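Side-chain contacts in ferredoxin NADP reductase (Plasmodium falciparum, PDB 3JQQ), which transfers electrons between ferredoxin and NADP(H) through a bound FAD in the apicoplast, and may serve the terminal step of isoprenoid precursor synthesis: residues 304-307 with 308-312; 288-291 with 292-296; 180-183 with 184-187. The protein carries 1 engineered substitution. All blocks are in the same frame, centred on the assembly; numbering follows the deposited sequence.

Contact 1 (304-307 with 308-312); sequences DEKK and KKRVH
E305 to R310 wind through helical backbone angles without regular helical bonding: K308 N to D304 O and R310 N to K307 O are both weak, at 3.4 Å, before strand 311-315 begins. At the start of the loop the carboxylate of D304 meets the ammonium of K308, a salt bridge modelled too tightly for its details to be trusted. The extended chain of K308 crosses D304, its CG 3.6 Å from D304 O. K309 CG comes to 3.1 Å from K306 O, while V311 CG2 lies 3.6 Å from K307 O. K307 runs alongside R310 and lays its CG at the edge of the guanidinium, 3.9 Å from NH2. K306, bent at its last torsion (chi4 54°), brings NZ obliquely to 3.5 Å from R310 NH2; both are donors, so no bond forms. R310 is held from elsewhere: NH1 donates to F274 O, and the guanidinium makes a cation-pi contact with F274. Its buried NE has no partner in the model. Five basic residues, K306 and K307 beside R310 among them, against D304 and E305 probably leave the turn net positive, most of its charge facing solvent while R310 is fastened inward.

Contact 2 (288-291 with 292-296); sequences SIRY and KVMDI. With A2P (adenosine-2'-5'-diphosphate), chain H.
I289 and V293 meet in the first turns of helix 289-298, which follows strand 280-285 in the NADP-binding domain, with S288 at the nucleotide. The I289 and V293 side chains run alongside each other, CG2 to CG2 4.1 Å. The backbone repeats i to i+4: V293 N to I289 O is nearly straight but weak, M294 N to R290 O is 2.9 Å long, and D295 N reaches Y291 O. R290 spreads its methylenes two ways. Its CG crosses M294 CG at 4.0 Å, and its CD sits 4.0 Å above one face of the Y291 ring, toward the rim. CG is anti to the backbone N (chi1 -172°) and the chain stays extended to NE; NH1 makes a weak bond to Y291 OH. D295 OD2 stands 3.0 Å from Y291 O; both are acceptors, so the approach is probably unfavourable. Before the helix, S288 OG donates to O2P of the 2'-phosphate of adenosine-2'-5'-diphosphate, modelled at 2.4 Å, so short that its exact length is doubtful. This phosphate is the mark of NADP over NAD, and the same ligand is bonded by S247, Y258 and the engineered K286 of the second subunit, so the site bridges two chains. K292 NZ forms a salt bridge with D261 of its own chain and also donates to T255 O of the second subunit. Inward, I289 packs on strands 173-178 and 280-285 and on helix 259-265, and V293 rests on L281 and on F270 of helix 267-276.

Contact 3 (180-183 with 184-187); sequences TGIS and PYIS. With FAD (flavin-adenine dinucleotide), chain I.
I182 packs against Y185 and I186 where the glycine-rich GTGISP turn, after strand 173-178, runs into helix 183-192 of the nucleotide-binding domain. The tight part centres on I182. Its carbonyl oxygen receives I186 N at 3.0 Å and also a weak bond from Y185 N. With CG1 anti to the backbone N (chi1 -169°), its side chain crosses both neighbours obliquely: CG1 lies 3.9 Å from I186 CD1, and CD1 is 4.0 Å from Y185 CD1. The tyrosine ring approaches the turn obliquely, CE1 3.4 Å from G181 O, while its hydroxyl bonds to I176 O and its ring stacks with F175. P184, which has no N-H to give, is pressed against S183, CD to CB 3.3 Å. S187 N closes the next helical bond on S183 O. The loose part is T180. Although all eight residues are buried and none opens to solvent, its side chain stays well clear of 184-187 and turns to the FAD. There T180 OG1, hydrogen-bonded to Y316 OH, sits above FAD N3 at the rim of the flavin's pyrimidine ring, 3.5 Å away, with CB beyond the rim.

Contacts 1 and 2 bracket the last helix-to-strand connection of the parallel sheet: helix 289-298 leads, through a loop not modelled at 300-303, into edge strand 311-315, and the two contacts touch where V311 CG1 meets M294 SD at 4.2 Å, their centres 14 Å apart. Contact 3 sits at the centre of the chain, at the turn into the helix after strand 173-178, about 21 Å from contact 1 and 20 Å from contact 2 between centres. It and contact 2 serve different ligands, flavin and adenine nucleotide, yet the side chain of T180 is about 6 Å from a bound A2P. Contact 1 is peripheral, away from both; strand 311-315 nevertheless leads to Y316, at the FAD site.

Contact 1 (304-307 with 308-312)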
loop_
_atom_site.group_PDB
_atom_site.type_symbol
_atom_site.label_atom_id
_atom_site.label_comp_id
_atom_site.label_asym_id
_atom_site.label_seq_id
_atom_site.Cartn_x
_atom_site.Cartn_y
_atom_site.Cartn_z
ATOM N N ASP B 304 -18.018 -5.773 -23.913
ATOM C CA ASP B 304 -16.761 -6.033 -23.251
ATOM C C ASP B 304 -15.517 -5.937 -24.143
ATOM O O ASP B 304 -14.528 -5.416 -23.737
ATOM C CB ASP B 304 -16.796 -7.390 -22.503
ATOM C CG ASP B 304 -15.404 -7.985 -22.277
ATOM O OD1 ASP B 304 -14.484 -7.636 -23.018
ATOM O OD2 ASP B 304 -15.208 -8.804 -21.358
ATOM N N GLU B 305 -15.517 -6.496 -25.329
ATOM C CA GLU B 305 -14.249 -6.544 -26.019
ATOM C C GLU B 305 -13.711 -5.186 -26.296
ATOM O O GLU B 305 -12.588 -4.941 -26.004
ATOM C CB GLU B 305 -14.321 -7.355 -27.317
ATOM C CG GLU B 305 -14.055 -8.911 -27.215
ATOM C CD GLU B 305 -12.706 -9.376 -27.777
ATOM O OE1 GLU B 305 -11.672 -9.063 -27.158
ATOM O OE2 GLU B 305 -12.685 -10.050 -28.832
ATOM N N LYS B 306 -14.541 -4.281 -26.784
ATOM C CA LYS B 306 -14.112 -2.941 -27.188
ATOM C C LYS B 306 -14.186 -1.942 -26.076
ATOM O O LYS B 306 -13.698 -0.845 -26.188
ATOM C CB LYS B 306 -15.021 -2.392 -28.275
ATOM C CG LYS B 306 -16.028 -1.423 -27.695
ATOM C CD LYS B 306 -17.146 -0.982 -28.655
ATOM C CE LYS B 306 -18.325 -0.419 -27.872
ATOM N NZ LYS B 306 -17.890 0.664 -26.952
ATOM N N LYS B 307 -14.838 -2.326 -25.011
ATOM C CA LYS B 307 -15.065 -1.437 -23.880
ATOM C C LYS B 307 -13.881 -1.484 -22.924
ATOM O O LYS B 307 -13.754 -0.644 -22.033
ATOM C CB LYS B 307 -16.353 -1.820 -23.148
ATOM C CG LYS B 307 -17.603 -1.699 -24.008
ATOM C CD LYS B 307 -18.861 -2.031 -23.223
ATOM C CE LYS B 307 -20.100 -1.883 -24.099
ATOM N NZ LYS B 307 -21.348 -2.212 -23.351
ATOM N N LYS B 308 -13.012 -2.470 -23.116
ATOM C CA LYS B 308 -11.810 -2.592 -22.302
ATOM C C LYS B 308 -10.691 -1.687 -22.814
ATOM O O LYS B 308 -9.682 -1.496 -22.136
ATOM C CB LYS B 308 -11.351 -4.051 -22.227
ATOM C CG LYS B 308 -12.094 -4.858 -21.171
ATOM C CD LYS B 308 -12.062 -6.344 -21.459
ATOM C CE LYS B 308 -12.823 -7.114 -20.386
ATOM N NZ LYS B 308 -13.072 -8.531 -20.780
ATOM N N LYS B 309 -10.877 -1.128 -24.007
ATOM C CA LYS B 309 -9.926 -0.163 -24.550
ATOM C C LYS B 309 -10.138 1.174 -23.858
ATOM O O LYS B 309 -9.244 2.020 -23.816
ATOM C CB LYS B 309 -10.121 0.013 -26.061
ATOM C CG LYS B 309 -11.237 0.993 -26.440
ATOM C CD LYS B 309 -11.220 1.349 -27.927
ATOM C CE LYS B 309 -10.064 2.278 -28.275
ATOM N NZ LYS B 309 -10.044 2.624 -29.727
ATOM N N ARG B 310 -11.336 1.346 -23.311
ATOM C CA ARG B 310 -11.755 2.613 -22.728
ATOM C C ARG B 310 -11.454 2.707 -21.235
ATOM O O ARG B 310 -11.563 3.778 -20.640
ATOM C CB ARG B 310 -13.251 2.834 -22.969
ATOM C CG ARG B 310 -13.630 3.009 -24.432
ATOM C CD ARG B 310 -14.987 3.686 -24.565
ATOM N NE ARG B 310 -16.097 2.743 -24.445
ATOM C CZ ARG B 310 -17.273 3.044 -23.903
ATOM N NH1 ARG B 310 -17.488 4.259 -23.410
ATOM N NH2 ARG B 310 -18.229 2.126 -23.844
ATOM N N VAL B 311 -11.080 1.583 -20.632
ATOM C CA VAL B 311 -10.812 1.538 -19.199
ATOM C C VAL B 311 -9.313 1.556 -18.905
ATOM O O VAL B 311 -8.539 0.830 -19.529
ATOM C CB VAL B 311 -11.457 0.300 -18.543
ATOM C CG1 VAL B 311 -11.050 0.198 -17.082
ATOM C CG2 VAL B 311 -12.971 0.359 -18.678
ATOM N N HIS B 312 -8.913 2.396 -17.955
ATOM C CA HIS B 312 -7.510 2.533 -17.575
ATOM C C HIS B 312 -7.358 2.419 -16.067
ATOM O O HIS B 312 -8.114 3.031 -15.313
ATOM C CB HIS B 312 -6.959 3.883 -18.030
ATOM C CG HIS B 312 -7.114 4.141 -19.495
ATOM N ND1 HIS B 312 -6.093 3.939 -20.398
ATOM C CD2 HIS B 312 -8.167 4.598 -20.214
ATOM C CE1 HIS B 312 -6.512 4.256 -21.610
ATOM N NE2 HIS B 312 -7.767 4.659 -21.526
#

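Contact 2 (288-291 with 292-296)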
loop_
_atom_site.group_PDB
_atom_site.type_symbol
_atom_site.label_atom_id
_atom_site.label_comp_id
_atom_site.label_asym_id
_atom_site.label_seq_id
_atom_site.Cartn_x
_atom_site.Cartn_y
_atom_site.Cartn_z
ATOM N N SER B 288 -8.267 -2.029 -4.637
ATOM C CA SER B 288 -9.625 -2.509 -4.411
ATOM C C SER B 288 -10.669 -1.803 -5.278
ATOM O O SER B 288 -11.583 -2.451 -5.787
ATOM C CB SER B 288 -9.999 -2.376 -2.933
ATOM O OG SER B 288 -9.122 -3.131 -2.115
ATOM N N ILE B 289 -10.547 -0.490 -5.456
ATOM C CA ILE B 289 -11.510 0.216 -6.295
ATOM C C ILE B 289 -11.935 -0.617 -7.503
ATOM O O ILE B 289 -13.119 -0.702 -7.832
ATOM C CB ILE B 289 -10.924 1.549 -6.801
ATOM C CG1 ILE B 289 -10.622 2.474 -5.627
ATOM C CG2 ILE B 289 -11.870 2.209 -7.791
ATOM C CD1 ILE B 289 -9.698 3.619 -5.979
ATOM N N ARG B 290 -10.951 -1.235 -8.149
ATOM C CA ARG B 290 -11.138 -1.920 -9.429
ATOM C C ARG B 290 -12.377 -2.811 -9.547
ATOM O O ARG B 290 -13.196 -2.627 -10.448
ATOM C CB ARG B 290 -9.892 -2.743 -9.769
ATOM C CG ARG B 290 -9.902 -3.337 -11.168
ATOM C CD ARG B 290 -8.897 -4.472 -11.293
ATOM N NE ARG B 290 -8.624 -4.813 -12.686
ATOM C CZ ARG B 290 -8.074 -5.957 -13.082
ATOM N NH1 ARG B 290 -7.743 -6.882 -12.190
ATOM N NH2 ARG B 290 -7.860 -6.179 -14.372
ATOM N N TYR B 291 -12.507 -3.780 -8.650
ATOM C CA TYR B 291 -13.487 -4.848 -8.845
ATOM C C TYR B 291 -14.942 -4.414 -8.673
ATOM O O TYR B 291 -15.815 -4.846 -9.427
ATOM C CB TYR B 291 -13.148 -6.058 -7.967
ATOM C CG TYR B 291 -11.823 -6.686 -8.340
ATOM C CD1 TYR B 291 -10.650 -6.311 -7.697
ATOM C CD2 TYR B 291 -11.741 -7.634 -9.352
ATOM C CE1 TYR B 291 -9.433 -6.875 -8.041
ATOM C CE2 TYR B 291 -10.528 -8.204 -9.703
ATOM C CZ TYR B 291 -9.378 -7.820 -9.044
ATOM O OH TYR B 291 -8.168 -8.382 -9.388
ATOM N N LYS B 292 -15.198 -3.549 -7.699
ATOM C CA LYS B 292 -16.546 -3.044 -7.474
ATOM C C LYS B 292 -17.033 -2.245 -8.682
ATOM O O LYS B 292 -18.167 -2.411 -9.129
ATOM C CB LYS B 292 -16.588 -2.186 -6.207
ATOM C CG LYS B 292 -17.924 -2.207 -5.483
ATOM C CD LYS B 292 -17.743 -1.905 -4.005
ATOM C CE LYS B 292 -18.921 -2.407 -3.186
ATOM N NZ LYS B 292 -18.662 -2.306 -1.721
ATOM N N VAL B 293 -16.168 -1.387 -9.211
ATOM C CA VAL B 293 -16.514 -0.570 -10.370
ATOM C C VAL B 293 -16.669 -1.418 -11.629
ATOM O O VAL B 293 -17.592 -1.210 -12.417
ATOM C CB VAL B 293 -15.463 0.530 -10.628
ATOM C CG1 VAL B 293 -15.679 1.164 -11.995
ATOM C CG2 VAL B 293 -15.511 1.582 -9.530
ATOM N N MET B 294 -15.764 -2.355 -11.811
ATOM C CA MET B 294 -15.759 -3.216 -12.976
ATOM C C MET B 294 -16.987 -4.080 -13.085
ATOM O O MET B 294 -17.487 -4.259 -14.143
ATOM C CB MET B 294 -14.508 -4.074 -13.007
ATOM C CG MET B 294 -13.278 -3.279 -13.309
ATOM S SD MET B 294 -13.378 -2.448 -14.876
ATOM C CE MET B 294 -12.535 -3.593 -15.932
ATOM N N ASP B 295 -17.463 -4.573 -11.963
ATOM C CA ASP B 295 -18.607 -5.438 -11.915
ATOM C C ASP B 295 -19.859 -4.803 -12.424
ATOM O O ASP B 295 -20.606 -5.399 -13.133
ATOM C CB ASP B 295 -18.815 -5.955 -10.505
ATOM C CG ASP B 295 -18.183 -7.296 -10.303
ATOM O OD1 ASP B 295 -18.567 -8.225 -11.041
ATOM O OD2 ASP B 295 -17.298 -7.443 -9.419
ATOM N N ILE B 296 -20.085 -3.571 -12.076
ATOM C CA ILE B 296 -21.261 -2.851 -12.540
ATOM C C ILE B 296 -21.201 -2.733 -14.057
ATOM O O ILE B 296 -22.205 -2.908 -14.747
ATOM C CB ILE B 296 -21.344 -1.443 -11.924
ATOM C CG1 ILE B 296 -21.350 -1.530 -10.396
ATOM C CG2 ILE B 296 -22.581 -0.714 -12.425
ATOM C CD1 ILE B 296 -21.430 -0.184 -9.708
HETATM P P1 A2P H . -10.316 -5.800 -0.967
HETATM O O1P A2P H . -11.305 -4.663 -0.991
HETATM O O2P A2P H . -8.941 -5.429 -1.468
HETATM O O3P A2P H . -10.844 -7.098 -1.527
HETATM P P2 A2P H . -4.339 -7.280 0.172
HETATM O O4P A2P H . -4.292 -6.095 -0.759
HETATM O O5P A2P H . -4.491 -8.610 -0.527
HETATM O O6P A2P H . -3.282 -7.275 1.249
HETATM O "O5'" A2P H . -5.725 -7.096 0.975
HETATM C "C5'" A2P H . -6.066 -8.010 2.015
HETATM C "C4'" A2P H . -7.461 -7.707 2.547
HETATM O "O4'" A2P H . -7.512 -6.374 3.079
HETATM C "C3'" A2P H . -8.502 -7.775 1.433
HETATM O "O3'" A2P H . -9.688 -8.393 1.938
HETATM C "C2'" A2P H . -8.794 -6.323 1.127
HETATM O "O2'" A2P H . -10.102 -6.113 0.600
HETATM C "C1'" A2P H . -8.677 -5.753 2.526
HETATM N N9 A2P H . -8.699 -4.270 2.518
HETATM C C8 A2P H . -8.645 -3.471 1.431
HETATM N N7 A2P H . -8.722 -2.163 1.786
HETATM C C5 A2P H . -8.838 -2.125 3.126
HETATM C C6 A2P H . -8.964 -1.070 4.158
HETATM N N6 A2P H . -8.979 0.240 3.815
HETATM N N1 A2P H . -9.063 -1.456 5.452
HETATM C C2 A2P H . -9.051 -2.755 5.809
HETATM N N3 A2P H . -8.939 -3.756 4.931
HETATM C C4 A2P H . -8.832 -3.511 3.604
#

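Contact 3 (180-183 with 184-187)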
loop_
_atom_site.group_PDB
_atom_site.type_symbol
_atom_site.label_atom_id
_atom_site.label_comp_id
_atom_site.label_asym_id
_atom_site.label_seq_id
_atom_site.Cartn_x
_atom_site.Cartn_y
_atom_site.Cartn_z
ATOM N N THR B 180 -3.106 10.535 -3.430
ATOM C CA THR B 180 -2.223 11.103 -4.447
ATOM C C THR B 180 -2.587 10.623 -5.845
ATOM O O THR B 180 -1.977 11.031 -6.833
ATOM C CB THR B 180 -0.744 10.782 -4.165
ATOM O OG1 THR B 180 -0.564 9.362 -4.084
ATOM C CG2 THR B 180 -0.297 11.424 -2.859
ATOM N N GLY B 181 -3.592 9.758 -5.923
ATOM C CA GLY B 181 -4.094 9.275 -7.200
ATOM C C GLY B 181 -4.782 10.340 -8.038
ATOM O O GLY B 181 -5.175 10.079 -9.174
ATOM N N ILE B 182 -4.940 11.543 -7.497
ATOM C CA ILE B 182 -5.553 12.608 -8.284
ATOM C C ILE B 182 -4.515 13.233 -9.224
ATOM O O ILE B 182 -4.863 13.871 -10.217
ATOM C CB ILE B 182 -6.213 13.688 -7.389
ATOM C CG1 ILE B 182 -7.077 14.637 -8.228
ATOM C CG2 ILE B 182 -5.159 14.457 -6.607
ATOM C CD1 ILE B 182 -8.449 14.094 -8.567
ATOM N N SER B 183 -3.240 13.011 -8.916
ATOM C CA SER B 183 -2.133 13.646 -9.633
ATOM C C SER B 183 -2.225 13.631 -11.164
ATOM O O SER B 183 -2.191 14.689 -11.789
ATOM C CB SER B 183 -0.789 13.081 -9.165
ATOM O OG SER B 183 -0.376 13.712 -7.965
ATOM N N PRO B 184 -2.326 12.440 -11.776
ATOM C CA PRO B 184 -2.384 12.425 -13.238
ATOM C C PRO B 184 -3.648 13.089 -13.778
ATOM O O PRO B 184 -3.669 13.530 -14.929
ATOM C CB PRO B 184 -2.382 10.930 -13.577
ATOM C CG PRO B 184 -2.909 10.262 -12.355
ATOM C CD PRO B 184 -2.408 11.087 -11.203
ATOM N N TYR B 185 -4.693 13.159 -12.959
ATOM C CA TYR B 185 -5.925 13.815 -13.375
ATOM C C TYR B 185 -5.750 15.330 -13.383
ATOM O O TYR B 185 -6.342 16.029 -14.208
ATOM C CB TYR B 185 -7.097 13.407 -12.479
ATOM C CG TYR B 185 -7.357 11.916 -12.459
ATOM C CD1 TYR B 185 -7.666 11.262 -11.274
ATOM C CD2 TYR B 185 -7.283 11.163 -13.625
ATOM C CE1 TYR B 185 -7.906 9.899 -11.251
ATOM C CE2 TYR B 185 -7.517 9.798 -13.612
ATOM C CZ TYR B 185 -7.829 9.171 -12.423
ATOM O OH TYR B 185 -8.064 7.812 -12.405
ATOM N N ILE B 186 -4.933 15.831 -12.459
ATOM C CA ILE B 186 -4.564 17.240 -12.448
ATOM C C ILE B 186 -3.767 17.558 -13.709
ATOM O O ILE B 186 -3.966 18.599 -14.339
ATOM C CB ILE B 186 -3.724 17.595 -11.204
ATOM C CG1 ILE B 186 -4.520 17.314 -9.922
ATOM C CG2 ILE B 186 -3.268 19.046 -11.256
ATOM C CD1 ILE B 186 -5.901 17.937 -9.899
ATOM N N SER B 187 -2.869 16.648 -14.074
ATOM C CA SER B 187 -2.074 16.789 -15.289
ATOM C C SER B 187 -2.986 16.846 -16.509
ATOM O O SER B 187 -2.870 17.743 -17.354
ATOM C CB SER B 187 -1.097 15.618 -15.417
ATOM O OG SER B 187 -0.351 15.699 -16.619
HETATM P PA FAD I . 9.340 2.756 1.781
HETATM O O1A FAD I . 9.564 2.118 0.430
HETATM O O2A FAD I . 10.652 2.991 2.490
HETATM O O5B FAD I . 8.337 1.852 2.666
HETATM C C5B FAD I . 7.006 1.635 2.248
HETATM C C4B FAD I . 6.042 1.779 3.423
HETATM O O4B FAD I . 6.432 0.942 4.498
HETATM C C3B FAD I . 6.029 3.200 3.955
HETATM O O3B FAD I . 4.715 3.513 4.352
HETATM C C2B FAD I . 6.921 3.140 5.178
HETATM O O2B FAD I . 6.482 4.039 6.170
HETATM C C1B FAD I . 6.793 1.699 5.641
HETATM N N9A FAD I . 8.053 1.177 6.200
HETATM C C8A FAD I . 9.288 1.178 5.606
HETATM N N7A FAD I . 10.171 0.593 6.451
HETATM C C5A FAD I . 9.514 0.216 7.570
HETATM C C6A FAD I . 9.933 -0.417 8.734
HETATM N N6A FAD I . 11.223 -0.686 8.927
HETATM N N1A FAD I . 9.012 -0.677 9.728
HETATM C C2A FAD I . 7.693 -0.311 9.559
HETATM N N3A FAD I . 7.288 0.318 8.401
HETATM C C4A FAD I . 8.185 0.576 7.422
HETATM N N1 FAD I . 3.360 8.110 -4.061
HETATM C C2 FAD I . 3.121 9.451 -3.855
HETATM O O2 FAD I . 3.283 9.923 -2.729
HETATM N N3 FAD I . 2.704 10.252 -4.901
HETATM C C4 FAD I . 2.521 9.714 -6.157
HETATM O O4 FAD I . 2.147 10.427 -7.086
HETATM C C4X FAD I . 2.759 8.362 -6.366
HETATM N N5 FAD I . 2.579 7.820 -7.621
HETATM C C5X FAD I . 2.820 6.477 -7.815
HETATM C C6 FAD I . 2.636 5.932 -9.082
HETATM C C7 FAD I . 2.875 4.583 -9.296
HETATM C C7M FAD I . 2.676 3.997 -10.665
HETATM C C8 FAD I . 3.301 3.782 -8.235
HETATM C C8M FAD I . 3.563 2.315 -8.442
HETATM C C9 FAD I . 3.481 4.329 -6.971
HETATM C C9A FAD I . 3.242 5.676 -6.752
HETATM N N10 FAD I . 3.434 6.215 -5.490
HETATM C C10 FAD I . 3.181 7.560 -5.309
HETATM C "C1'" FAD I . 4.062 5.412 -4.367
HETATM C "C2'" FAD I . 5.530 5.796 -4.133
HETATM O "O2'" FAD I . 6.292 5.389 -5.243
HETATM C "C3'" FAD I . 6.201 5.166 -2.903
HETATM O "O3'" FAD I . 5.846 3.806 -2.778
HETATM C "C4'" FAD I . 5.916 5.900 -1.594
HETATM O "O4'" FAD I . 6.485 7.188 -1.662
HETATM C "C5'" FAD I . 6.546 5.161 -0.417
HETATM O "O5'" FAD I . 7.936 5.123 -0.640
HETATM P P FAD I . 8.993 5.257 0.567
HETATM O O1P FAD I . 10.379 4.940 0.058
HETATM O O2P FAD I . 8.946 6.629 1.202
HETATM O O3P FAD I . 8.524 4.133 1.618
#